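Long-range contacts in RabGAP/TBC protein (Chlamydomonas reinhardtii, PDB 4P17), which probably acts as a GTPase-activating protein for Rab GTPases in the flagellum, through its all-helical TBC domain: residues Y94-M98 with A140-H144; I157-M161 with V246-W250; V264-K270 with L302-D308. All coordinates share one frame; numbering follows the deposited sequence.

Contact 1: residues Y94-M98 with A140-H144; sequences YYSIM and AYSVH
Tyr94 and His144 reach each other because both rings swing away from their own backbone nitrogens, with chi1 at -176° and 156°. The phenol and the imidazole then meet edge to edge, their planes at 87°. Tyr94 OH and His144 ND1 form a hydrogen bond of 2.9 Å, and either could be the donor. The oxygen lies in the imidazole plane, and the nitrogen lies near the plane of the phenol ring. Neither ring covers the face of the other. The far nitrogen, His144 NE2, is hydrogen-bonded to Glu181, so the imidazole is gripped at both ends and its rotation is fixed. A phenylalanine in place of Tyr94 lacks the hydroxyl, and would probably leave His144 ND1 without this partner and the imidazole with one of its two grips lost.

Met98 packs beside the pair. Its side chain bends at chi2, which sets SD 3.8 Å from His144 CA. The sulfur also meets Val143 CG2 at 4.1 Å. The contact belongs to the all-helical fold of the TBC domain. Helix 94-102 crosses the C-terminal end of helix 128-144 nearly at a right angle, and the local axes are 9.3 Å apart.

The backbones come near at a small residue, Ala140. Its CA lies 4.7 Å from Met98 CA. Ala140 CA also makes a CA-H...O contact of 3.5 Å with Met98 O. The same oxygen touches Val143 CG2. The methyl of Ala140 touches both Met98 CB and the Tyr95 ring, with Ala140 CB 3.7 Å from Tyr95 CE1. Tyr95 is buried, and its ring also meets that of Phe173 on helix 169-183. His144 meets the same phenylalanine edge to face.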
ATOM      1  N   TYR A  94     -23.591  -8.157  -7.794  1.00 24.32           N
ATOM      2  CA  TYR A  94     -22.897  -7.257  -8.713  1.00 18.22           C
ATOM      3  C   TYR A  94     -21.482  -7.722  -9.021  1.00 18.09           C
ATOM      4  O   TYR A  94     -21.095  -7.780 -10.182  1.00 16.76           O
ATOM      5  CB  TYR A  94     -22.870  -5.823  -8.156  1.00 18.57           C
ATOM      6  CG  TYR A  94     -22.256  -4.809  -9.096  1.00 17.53           C
ATOM      7  CD1 TYR A  94     -23.002  -4.210 -10.103  1.00 18.94           C
ATOM      8  CD2 TYR A  94     -20.915  -4.448  -8.968  1.00 13.41           C
ATOM      9  CE1 TYR A  94     -22.435  -3.281 -10.960  1.00 16.76           C
ATOM     10  CE2 TYR A  94     -20.338  -3.533  -9.804  1.00 11.79           C
ATOM     11  CZ  TYR A  94     -21.102  -2.944 -10.801  1.00 17.11           C
ATOM     12  OH  TYR A  94     -20.520  -2.025 -11.604  1.00 19.05           O
ATOM     13  N   TYR A  95     -20.705  -8.057  -7.999  1.00 18.78           N
ATOM     14  CA  TYR A  95     -19.341  -8.491  -8.241  1.00 17.94           C
ATOM     15  C   TYR A  95     -19.344  -9.718  -9.170  1.00 14.14           C
ATOM     16  O   TYR A  95     -18.616  -9.764 -10.155  1.00 20.38           O
ATOM     17  CB  TYR A  95     -18.604  -8.786  -6.910  1.00 17.35           C
ATOM     18  CG  TYR A  95     -17.270  -9.444  -7.137  1.00 15.84           C
ATOM     19  CD1 TYR A  95     -16.233  -8.766  -7.780  1.00 11.81           C
ATOM     20  CD2 TYR A  95     -17.052 -10.773  -6.748  1.00 17.78           C
ATOM     21  CE1 TYR A  95     -15.003  -9.400  -8.025  1.00 16.79           C
ATOM     22  CE2 TYR A  95     -15.830 -11.404  -6.991  1.00 15.70           C
ATOM     23  CZ  TYR A  95     -14.814 -10.706  -7.619  1.00 17.84           C
ATOM     24  OH  TYR A  95     -13.616 -11.322  -7.851  1.00 13.21           O
ATOM     25  N   SER A  96     -20.197 -10.693  -8.885  1.00 26.59           N
ATOM     26  CA  SER A  96     -20.235 -11.914  -9.689  1.00 22.69           C
ATOM     27  C   SER A  96     -20.594 -11.614 -11.150  1.00 18.43           C
ATOM     28  O   SER A  96     -20.086 -12.276 -12.061  1.00 17.89           O
ATOM     29  CB  SER A  96     -21.227 -12.912  -9.088  1.00 25.00           C
ATOM     30  OG  SER A  96     -22.558 -12.507  -9.322  1.00 22.26           O
ATOM     31  N   ILE A  97     -21.439 -10.602 -11.370  1.00 16.16           N
ATOM     32  CA  ILE A  97     -21.783 -10.174 -12.731  1.00 16.31           C
ATOM     33  C   ILE A  97     -20.552  -9.573 -13.397  1.00 13.57           C
ATOM     34  O   ILE A  97     -20.265  -9.848 -14.551  1.00 12.23           O
ATOM     35  CB  ILE A  97     -22.933  -9.143 -12.754  1.00 17.36           C
ATOM     36  CG1 ILE A  97     -24.260  -9.822 -12.397  1.00 25.25           C
ATOM     37  CG2 ILE A  97     -23.080  -8.517 -14.143  1.00 16.55           C
ATOM     38  CD1 ILE A  97     -25.367  -8.866 -12.034  1.00 23.59           C
ATOM     39  N   MET A  98     -19.823  -8.737 -12.659  1.00 13.43           N
ATOM     40  CA  MET A  98     -18.559  -8.196 -13.152  1.00 10.67           C
ATOM     41  C   MET A  98     -17.451  -9.262 -13.411  1.00  9.28           C
ATOM     42  O   MET A  98     -16.699  -9.162 -14.374  1.00 10.27           O
ATOM     43  CB  MET A  98     -18.068  -7.139 -12.152  1.00  9.30           C
ATOM     44  CG  MET A  98     -18.991  -5.933 -12.021  1.00 15.95           C
ATOM     45  SD  MET A  98     -19.179  -5.035 -13.577  1.00 18.14           S
ATOM     46  CE  MET A  98     -20.858  -5.488 -13.995  1.00 32.54           C
ATOM     47  N   ALA A 140     -12.649  -8.275 -13.309  1.00  5.93           N
ATOM     48  CA  ALA A 140     -13.905  -7.703 -12.838  1.00 12.02           C
ATOM     49  C   ALA A 140     -13.798  -6.190 -12.772  1.00  9.34           C
ATOM     50  O   ALA A 140     -14.673  -5.459 -13.251  1.00  8.47           O
ATOM     51  CB  ALA A 140     -14.275  -8.264 -11.470  1.00  7.25           C
ATOM     52  N   TYR A 141     -12.719  -5.698 -12.170  1.00  4.72           N
ATOM     53  CA  TYR A 141     -12.613  -4.263 -12.003  1.00  8.10           C
ATOM     54  C   TYR A 141     -12.474  -3.568 -13.371  1.00 11.66           C
ATOM     55  O   TYR A 141     -13.034  -2.485 -13.578  1.00  9.14           O
ATOM     56  CB  TYR A 141     -11.435  -3.884 -11.091  1.00 10.46           C
ATOM     57  CG  TYR A 141     -11.594  -2.445 -10.700  1.00 10.18           C
ATOM     58  CD1 TYR A 141     -12.532  -2.075  -9.754  1.00  8.19           C
ATOM     59  CD2 TYR A 141     -10.869  -1.450 -11.343  1.00 11.91           C
ATOM     60  CE1 TYR A 141     -12.722  -0.737  -9.443  1.00  8.24           C
ATOM     61  CE2 TYR A 141     -11.069  -0.108 -11.038  1.00  9.03           C
ATOM     62  CZ  TYR A 141     -11.988   0.223 -10.097  1.00  5.57           C
ATOM     63  OH  TYR A 141     -12.194   1.545  -9.801  1.00 13.23           O
ATOM     64  N   SER A 142     -11.796  -4.234 -14.304  1.00  6.79           N
ATOM     65  CA  SER A 142     -11.481  -3.653 -15.616  1.00 11.13           C
ATOM     66  C   SER A 142     -12.709  -3.398 -16.486  1.00 15.42           C
ATOM     67  O   SER A 142     -12.702  -2.500 -17.346  1.00 14.54           O
ATOM     68  CB  SER A 142     -10.504  -4.569 -16.366  1.00 18.13           C
ATOM     69  OG  SER A 142     -11.180  -5.673 -16.931  1.00 13.59           O
ATOM     70  N   VAL A 143     -13.755  -4.194 -16.273  1.00 10.01           N
ATOM     71  CA  VAL A 143     -15.042  -3.975 -16.932  1.00 12.80           C
ATOM     72  C   VAL A 143     -15.963  -3.078 -16.097  1.00 16.68           C
ATOM     73  O   VAL A 143     -16.785  -2.352 -16.649  1.00 13.03           O
ATOM     74  CB  VAL A 143     -15.752  -5.310 -17.246  1.00 12.27           C
ATOM     75  CG1 VAL A 143     -14.892  -6.122 -18.232  1.00 27.31           C
ATOM     76  CG2 VAL A 143     -16.035  -6.120 -15.979  1.00 13.44           C
ATOM     77  N   HIS A 144     -15.807  -3.099 -14.781  1.00 10.29           N
ATOM     78  CA  HIS A 144     -16.591  -2.227 -13.906  1.00  9.30           C
ATOM     79  C   HIS A 144     -16.280  -0.751 -14.145  1.00  7.76           C
ATOM     80  O   HIS A 144     -17.164   0.093 -14.134  1.00  8.55           O
ATOM     81  CB  HIS A 144     -16.312  -2.611 -12.472  1.00  6.33           C
ATOM     82  CG  HIS A 144     -16.553  -1.537 -11.491  1.00 11.05           C
ATOM     83  ND1 HIS A 144     -17.810  -1.170 -11.069  1.00 11.40           N
ATOM     84  CD2 HIS A 144     -15.680  -0.766 -10.807  1.00 10.90           C
ATOM     85  CE1 HIS A 144     -17.694  -0.203 -10.174  1.00 13.63           C
ATOM     86  NE2 HIS A 144     -16.413   0.046  -9.991  1.00 11.18           N
TER

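Contact 2: residues I157-M161 with V246-W250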
ATOM      1  N   ILE A 157      -0.978  -4.499  -6.054  1.00  8.11           N
ATOM      2  CA  ILE A 157      -1.947  -3.946  -5.097  1.00  7.46           C
ATOM      3  C   ILE A 157      -3.039  -4.965  -4.744  1.00  7.46           C
ATOM      4  O   ILE A 157      -3.324  -5.238  -3.596  1.00  8.06           O
ATOM      5  CB  ILE A 157      -2.594  -2.662  -5.660  1.00  5.41           C
ATOM      6  CG1 ILE A 157      -1.533  -1.560  -5.781  1.00  6.63           C
ATOM      7  CG2 ILE A 157      -3.716  -2.162  -4.736  1.00  3.56           C
ATOM      8  CD1 ILE A 157      -2.012  -0.302  -6.430  1.00  6.63           C
ATOM      9  N   VAL A 158      -3.662  -5.561  -5.746  1.00  7.99           N
ATOM     10  CA  VAL A 158      -4.744  -6.465  -5.454  1.00  1.82           C
ATOM     11  C   VAL A 158      -4.217  -7.742  -4.818  1.00  4.59           C
ATOM     12  O   VAL A 158      -4.902  -8.359  -3.991  1.00  6.87           O
ATOM     13  CB  VAL A 158      -5.559  -6.780  -6.720  1.00  5.97           C
ATOM     14  CG1 VAL A 158      -6.479  -7.997  -6.478  1.00 12.17           C
ATOM     15  CG2 VAL A 158      -6.323  -5.582  -7.114  1.00  4.41           C
ATOM     16  N   GLY A 159      -2.988  -8.118  -5.173  1.00  7.39           N
ATOM     17  CA  GLY A 159      -2.350  -9.272  -4.583  1.00  6.00           C
ATOM     18  C   GLY A 159      -2.193  -9.068  -3.089  1.00  6.24           C
ATOM     19  O   GLY A 159      -2.511  -9.938  -2.293  1.00  7.15           O
ATOM     20  N   LEU A 160      -1.717  -7.896  -2.683  1.00  8.62           N
ATOM     21  CA  LEU A 160      -1.564  -7.659  -1.261  1.00  2.39           C
ATOM     22  C   LEU A 160      -2.904  -7.450  -0.613  1.00  5.82           C
ATOM     23  O   LEU A 160      -3.085  -7.825   0.529  1.00  8.26           O
ATOM     24  CB  LEU A 160      -0.627  -6.470  -0.989  1.00  8.33           C
ATOM     25  CG  LEU A 160       0.619  -6.759  -0.152  1.00 16.06           C
ATOM     26  CD1 LEU A 160       1.440  -7.884  -0.711  1.00 21.36           C
ATOM     27  CD2 LEU A 160       1.468  -5.476  -0.110  1.00 10.84           C
ATOM     28  N   MET A 161      -3.867  -6.869  -1.332  1.00  4.93           N
ATOM     29  CA  MET A 161      -5.201  -6.754  -0.778  1.00  9.71           C
ATOM     30  C   MET A 161      -5.779  -8.142  -0.489  1.00  7.75           C
ATOM     31  O   MET A 161      -6.320  -8.377   0.596  1.00 10.26           O
ATOM     32  CB  MET A 161      -6.120  -5.996  -1.724  1.00  4.00           C
ATOM     33  CG  MET A 161      -5.897  -4.514  -1.766  1.00  3.66           C
ATOM     34  SD  MET A 161      -7.183  -3.869  -2.861  1.00  7.84           S
ATOM     35  CE  MET A 161      -6.793  -2.107  -2.824  1.00  9.99           C
ATOM     36  N   VAL A 246       4.147  -2.189   4.372  1.00  6.85           N
ATOM     37  CA  VAL A 246       3.194  -1.670   3.392  1.00  6.55           C
ATOM     38  C   VAL A 246       1.818  -1.487   4.040  1.00  3.21           C
ATOM     39  O   VAL A 246       1.184  -0.436   3.867  1.00  5.52           O
ATOM     40  CB  VAL A 246       3.038  -2.599   2.167  1.00  4.66           C
ATOM     41  CG1 VAL A 246       1.970  -2.062   1.206  1.00  9.66           C
ATOM     42  CG2 VAL A 246       4.336  -2.777   1.412  1.00  6.10           C
ATOM     43  N   MET A 247       1.358  -2.488   4.787  1.00  5.79           N
ATOM     44  CA  MET A 247      -0.015  -2.448   5.314  1.00  9.09           C
ATOM     45  C   MET A 247      -0.197  -1.313   6.303  1.00  7.02           C
ATOM     46  O   MET A 247      -1.294  -0.770   6.436  1.00  4.02           O
ATOM     47  CB  MET A 247      -0.406  -3.760   6.003  1.00  5.95           C
ATOM     48  CG  MET A 247      -0.133  -4.984   5.222  1.00 14.99           C
ATOM     49  SD  MET A 247      -1.087  -5.043   3.732  1.00 12.70           S
ATOM     50  CE  MET A 247      -0.588  -6.702   3.208  1.00 18.50           C
ATOM     51  N   ARG A 248       0.869  -0.916   6.992  1.00  8.30           N
ATOM     52  CA  ARG A 248       0.745   0.236   7.869  1.00  3.65           C
ATOM     53  C   ARG A 248       0.557   1.524   7.083  1.00  5.46           C
ATOM     54  O   ARG A 248      -0.207   2.427   7.493  1.00  7.75           O
ATOM     55  CB  ARG A 248       1.967   0.360   8.765  1.00  7.43           C
ATOM     56  CG  ARG A 248       1.989  -0.639   9.892  1.00  7.59           C
ATOM     57  CD  ARG A 248       1.031  -0.253  11.014  1.00  9.24           C
ATOM     58  NE  ARG A 248       1.313   1.074  11.555  1.00  8.06           N
ATOM     59  CZ  ARG A 248       2.271   1.321  12.450  1.00  7.42           C
ATOM     60  NH1 ARG A 248       3.017   0.322  12.932  1.00  6.64           N
ATOM     61  NH2 ARG A 248       2.466   2.554  12.883  1.00  8.17           N
ATOM     62  N   THR A 249       1.219   1.633   5.945  1.00  1.37           N
ATOM     63  CA  THR A 249       0.959   2.782   5.067  1.00  3.70           C
ATOM     64  C   THR A 249      -0.508   2.750   4.596  1.00  4.81           C
ATOM     65  O   THR A 249      -1.199   3.785   4.518  1.00  5.53           O
ATOM     66  CB  THR A 249       1.904   2.857   3.837  1.00  6.03           C
ATOM     67  OG1 THR A 249       1.530   1.916   2.830  1.00  6.12           O
ATOM     68  CG2 THR A 249       3.369   2.646   4.217  1.00  4.56           C
ATOM     69  N   TRP A 250      -0.988   1.553   4.321  1.00  3.07           N
ATOM     70  CA  TRP A 250      -2.352   1.389   3.820  1.00  6.30           C
ATOM     71  C   TRP A 250      -3.387   1.687   4.898  1.00  5.78           C
ATOM     72  O   TRP A 250      -4.453   2.294   4.615  1.00  4.32           O
ATOM     73  CB  TRP A 250      -2.527  -0.033   3.281  1.00  7.83           C
ATOM     74  CG  TRP A 250      -1.848  -0.282   1.925  1.00  6.40           C
ATOM     75  CD1 TRP A 250      -0.900   0.531   1.284  1.00  4.58           C
ATOM     76  CD2 TRP A 250      -2.074  -1.398   1.052  1.00  5.87           C
ATOM     77  NE1 TRP A 250      -0.559  -0.038   0.067  1.00  7.99           N
ATOM     78  CE2 TRP A 250      -1.249  -1.223  -0.087  1.00  6.60           C
ATOM     79  CE3 TRP A 250      -2.908  -2.533   1.117  1.00  5.28           C
ATOM     80  CZ2 TRP A 250      -1.225  -2.148  -1.154  1.00  6.74           C
ATOM     81  CZ3 TRP A 250      -2.872  -3.457   0.045  1.00  5.39           C
ATOM     82  CH2 TRP A 250      -2.043  -3.244  -1.069  1.00  4.45           C
TER
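Apolar packing carries this buried contact, and Leu160 and Trp250 have the most surface covered. Leu160 CB lies 3.5 Å from Trp250 CH2, on the six-membered end of the indole. Further out, Leu160 CG touches Met247 CE at 3.6 Å, and Leu160 CD2 touches Val246 CG1 at 3.7 Å. Met247 reaches the leucine because its chain bends at chi2 (-64°). Met161 crosses the indole at about a right angle, with its CG 3.7 Å from Trp250 CZ3. Val246 CG1 lies over one face of the same indole, offset toward the rim.

Polar atoms meet the aromatic rim. Ile157 O sits at the ring edge, 3.5 Å from Trp250 CH2, and Met161 N lies in the ring plane. These two atoms bond to each other within their helix. Trp250 NE1 bonds to Leu236 O, outside the two segments.

The helices cross at 93° with their local axes 12.1 Å apart, so long side chains span the distance between them, near the centre of the chain. No hydrogen bond joins the segments. Cohesion between them therefore probably rests mainly on burial of apolar side chains, while the indole N-H is satisfied by a loop carbonyl.

Contact 3: residues V264-K270 with L302-D308; sequences VALAMLK and LMATAFD
Leu302, Val264 and Ala267 make up the middle of this contact. Leu302 divides its two methyls between partners on helix 259-271. Its CG stands anti to the backbone N (chi1 -178°), which turns the branch toward that helix. Leu302 CD2 meets Val264 CG1 at 3.8 Å, and the two side chains cross at about a right angle. Leu302 CD1 lies 3.6 Å from the sulfur of Met268, whose chain is bent at chi2 and chi3. The second methyl of Val264, CG2, faces the other helix too. It touches Met303 CE at 4.0 Å and Ala306 CB at 4.1 Å.

Ala267 is where the backbones come nearest, with Ala267 CA and Ala306 CA 4.8 Å apart. The methyl of Ala267 presses on the backbone of the other helix, 3.5 Å from Ala306 N. It also touches Leu302 O and Thr305 CG2. Both residues here are alanines, Ala267 and Ala306, and their small side chains allow the close approach. The contact joins two of the last helices of this all-helical chain, helix 259-271, which is part of the TBC domain, and helix 299-306. They cross at 107° with local axes 8.3 Å apart. Helix 243-256 also packs against both: Thr249 touches Val264, and Thr245 touches Leu302.

Toward the partly exposed end, Lys270 runs past Thr305 to Asp308. Lys270 CE lies 3.7 Å from Thr305 CG2. The hydroxyl of Thr305 bonds instead to Val301 O in its own helix. Lys270 NZ and Asp308 OD2 are too far apart for a salt bridge, though the opposite charges probably attract weakly. The other carboxylate oxygen, Asp308 OD1, accepts a bond from Ile310 N just beyond the helix.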
ATOM      1  N   VAL A 264       4.913   9.355   3.552  1.00  6.21           N
ATOM      2  CA  VAL A 264       5.700   8.151   3.800  1.00  4.98           C
ATOM      3  C   VAL A 264       6.967   8.172   2.893  1.00  5.33           C
ATOM      4  O   VAL A 264       8.049   7.757   3.283  1.00  8.16           O
ATOM      5  CB  VAL A 264       4.857   6.888   3.575  1.00  6.33           C
ATOM      6  CG1 VAL A 264       5.720   5.625   3.632  1.00  6.10           C
ATOM      7  CG2 VAL A 264       3.800   6.814   4.642  1.00  4.29           C
ATOM      8  N   ALA A 265       6.810   8.635   1.673  1.00  5.10           N
ATOM      9  CA  ALA A 265       7.941   8.739   0.767  1.00  5.33           C
ATOM     10  C   ALA A 265       9.030   9.639   1.361  1.00  6.91           C
ATOM     11  O   ALA A 265      10.222   9.284   1.344  1.00  5.65           O
ATOM     12  CB  ALA A 265       7.462   9.254  -0.550  1.00  5.15           C
ATOM     13  N   LEU A 266       8.630  10.786   1.905  1.00  7.14           N
ATOM     14  CA  LEU A 266       9.599  11.704   2.513  1.00  7.33           C
ATOM     15  C   LEU A 266      10.263  11.018   3.702  1.00 10.21           C
ATOM     16  O   LEU A 266      11.479  11.139   3.890  1.00  6.99           O
ATOM     17  CB  LEU A 266       8.942  13.012   2.986  1.00  7.11           C
ATOM     18  CG  LEU A 266       9.995  13.940   3.601  1.00  9.81           C
ATOM     19  CD1 LEU A 266      10.896  14.499   2.488  1.00 10.47           C
ATOM     20  CD2 LEU A 266       9.370  15.016   4.397  1.00 26.05           C
ATOM     21  N   ALA A 267       9.466  10.295   4.495  1.00  9.51           N
ATOM     22  CA  ALA A 267      10.006   9.619   5.674  1.00  6.33           C
ATOM     23  C   ALA A 267      11.075   8.608   5.260  1.00  6.35           C
ATOM     24  O   ALA A 267      12.094   8.480   5.919  1.00  6.71           O
ATOM     25  CB  ALA A 267       8.894   8.939   6.469  1.00  7.13           C
ATOM     26  N   MET A 268      10.846   7.886   4.173  1.00  5.29           N
ATOM     27  CA  MET A 268      11.859   6.963   3.665  1.00  5.15           C
ATOM     28  C   MET A 268      13.148   7.663   3.325  1.00  9.69           C
ATOM     29  O   MET A 268      14.225   7.142   3.594  1.00  9.16           O
ATOM     30  CB  MET A 268      11.350   6.249   2.425  1.00  4.21           C
ATOM     31  CG  MET A 268      10.274   5.284   2.698  1.00  9.54           C
ATOM     32  SD  MET A 268      10.840   3.801   3.520  1.00 16.70           S
ATOM     33  CE  MET A 268      12.094   3.172   2.404  1.00 22.37           C
ATOM     34  N   LEU A 269      13.040   8.834   2.707  1.00  6.08           N
ATOM     35  CA  LEU A 269      14.223   9.583   2.332  1.00  6.16           C
ATOM     36  C   LEU A 269      14.929  10.151   3.562  1.00 11.12           C
ATOM     37  O   LEU A 269      16.157  10.230   3.582  1.00 10.21           O
ATOM     38  CB  LEU A 269      13.855  10.684   1.357  1.00  7.04           C
ATOM     39  CG  LEU A 269      13.235  10.185   0.043  1.00 10.33           C
ATOM     40  CD1 LEU A 269      12.847  11.316  -0.911  1.00  9.84           C
ATOM     41  CD2 LEU A 269      14.166   9.205  -0.664  1.00 11.76           C
ATOM     42  N   LYS A 270      14.160  10.559   4.572  1.00  7.06           N
ATOM     43  CA  LYS A 270      14.748  11.060   5.806  1.00  5.83           C
ATOM     44  C   LYS A 270      15.542   9.966   6.499  1.00  7.91           C
ATOM     45  O   LYS A 270      16.676  10.164   6.964  1.00  7.74           O
ATOM     46  CB  LYS A 270      13.653  11.592   6.725  1.00  7.87           C
ATOM     47  CG  LYS A 270      14.125  12.270   7.977  1.00 16.29           C
ATOM     48  CD  LYS A 270      13.015  13.137   8.533  1.00 12.37           C
ATOM     49  CE  LYS A 270      12.868  12.988  10.041  1.00 32.77           C
ATOM     50  NZ  LYS A 270      14.153  13.097  10.777  1.00 36.37           N
ATOM     51  N   LEU A 302       8.846   3.986  10.592  1.00  6.87           N
ATOM     52  CA  LEU A 302       8.439   4.592   9.319  1.00  8.19           C
ATOM     53  C   LEU A 302       7.231   5.497   9.520  1.00  3.15           C
ATOM     54  O   LEU A 302       7.189   6.623   9.003  1.00  6.27           O
ATOM     55  CB  LEU A 302       8.105   3.537   8.251  1.00  7.99           C
ATOM     56  CG  LEU A 302       7.724   4.168   6.892  1.00  9.91           C
ATOM     57  CD1 LEU A 302       8.863   5.017   6.298  1.00  3.49           C
ATOM     58  CD2 LEU A 302       7.324   3.066   5.905  1.00  7.51           C
ATOM     59  N   MET A 303       6.195   5.008  10.185  1.00  5.55           N
ATOM     60  CA  MET A 303       4.975   5.814  10.254  1.00  9.12           C
ATOM     61  C   MET A 303       5.170   6.991  11.220  1.00 10.97           C
ATOM     62  O   MET A 303       4.708   8.107  10.982  1.00  8.08           O
ATOM     63  CB  MET A 303       3.789   4.978  10.678  1.00 11.72           C
ATOM     64  CG  MET A 303       3.470   3.849   9.712  1.00  8.14           C
ATOM     65  SD  MET A 303       3.411   4.384   7.992  1.00  7.97           S
ATOM     66  CE  MET A 303       1.950   5.432   7.877  1.00 10.41           C
ATOM     67  N   ALA A 304       5.836   6.738  12.336  1.00  9.42           N
ATOM     68  CA  ALA A 304       6.077   7.810  13.272  1.00  5.34           C
ATOM     69  C   ALA A 304       6.913   8.915  12.592  1.00  7.81           C
ATOM     70  O   ALA A 304       6.697  10.127  12.800  1.00  8.68           O
ATOM     71  CB  ALA A 304       6.768   7.278  14.494  1.00  9.66           C
ATOM     72  N   THR A 305       7.846   8.507  11.744  1.00  6.94           N
ATOM     73  CA  THR A 305       8.657   9.504  11.049  1.00  9.86           C
ATOM     74  C   THR A 305       7.782  10.252  10.035  1.00  7.93           C
ATOM     75  O   THR A 305       7.865  11.471   9.930  1.00  7.08           O
ATOM     76  CB  THR A 305       9.893   8.885  10.370  1.00  7.19           C
ATOM     77  OG1 THR A 305      10.700   8.241  11.369  1.00 11.00           O
ATOM     78  CG2 THR A 305      10.722   9.951   9.668  1.00 12.25           C
ATOM     79  N   ALA A 306       6.908   9.541   9.328  1.00  4.35           N
ATOM     80  CA  ALA A 306       6.017  10.185   8.360  1.00  4.47           C
ATOM     81  C   ALA A 306       5.157  11.278   8.967  1.00 10.97           C
ATOM     82  O   ALA A 306       4.813  12.266   8.286  1.00 10.67           O
ATOM     83  CB  ALA A 306       5.116   9.134   7.698  1.00 11.57           C
ATOM     84  N   PHE A 307       4.812  11.130  10.244  1.00  9.69           N
ATOM     85  CA  PHE A 307       3.913  12.099  10.877  1.00  9.94           C
ATOM     86  C   PHE A 307       4.604  13.052  11.838  1.00 10.56           C
ATOM     87  O   PHE A 307       3.897  13.795  12.544  1.00 11.94           O
ATOM     88  CB  PHE A 307       2.792  11.399  11.658  1.00 10.13           C
ATOM     89  CG  PHE A 307       1.994  10.422  10.835  1.00 15.69           C
ATOM     90  CD1 PHE A 307       1.181  10.875   9.795  1.00 12.64           C
ATOM     91  CD2 PHE A 307       2.031   9.068  11.124  1.00 11.42           C
ATOM     92  CE1 PHE A 307       0.451   9.993   9.036  1.00 13.32           C
ATOM     93  CE2 PHE A 307       1.297   8.168  10.382  1.00  9.15           C
ATOM     94  CZ  PHE A 307       0.510   8.633   9.315  1.00 10.61           C
ATOM     95  N   ASP A 308       5.949  13.086  11.863  1.00  7.24           N
ATOM     96  CA  ASP A 308       6.648  13.784  12.951  1.00 10.39           C
ATOM     97  C   ASP A 308       6.594  15.305  12.923  1.00 25.77           C
ATOM     98  O   ASP A 308       6.906  15.938  13.929  1.00 25.06           O
ATOM     99  CB  ASP A 308       8.135  13.348  13.048  1.00 16.11           C
ATOM    100  CG  ASP A 308       9.042  13.852  11.903  1.00 21.14           C
ATOM    101  OD1 ASP A 308       8.776  14.863  11.217  1.00 19.30           O
ATOM    102  OD2 ASP A 308      10.102  13.199  11.715  1.00 15.97           O
TER

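How the contacts relate
The three contacts follow one another along the chain, each closing before the next opens. Contact 2 lies near the centre of the molecule. Contacts 1 and 3 lie on opposite sides of that centre, their own centres about 36 Å apart. Contacts 1 and 2 have centres about 21 Å apart and do not touch, but helices 128-144 and 153-164 are consecutive in the chain. Contacts 2 and 3 are closer, with centres about 17 Å apart. They touch where Arg248 and Thr249 of helix 243-256 pack on Met303 and Val264. All three are helix crossings that tie distant parts of the sequence into one all-helical fold; contacts 1 and 2 lie within the TBC domain.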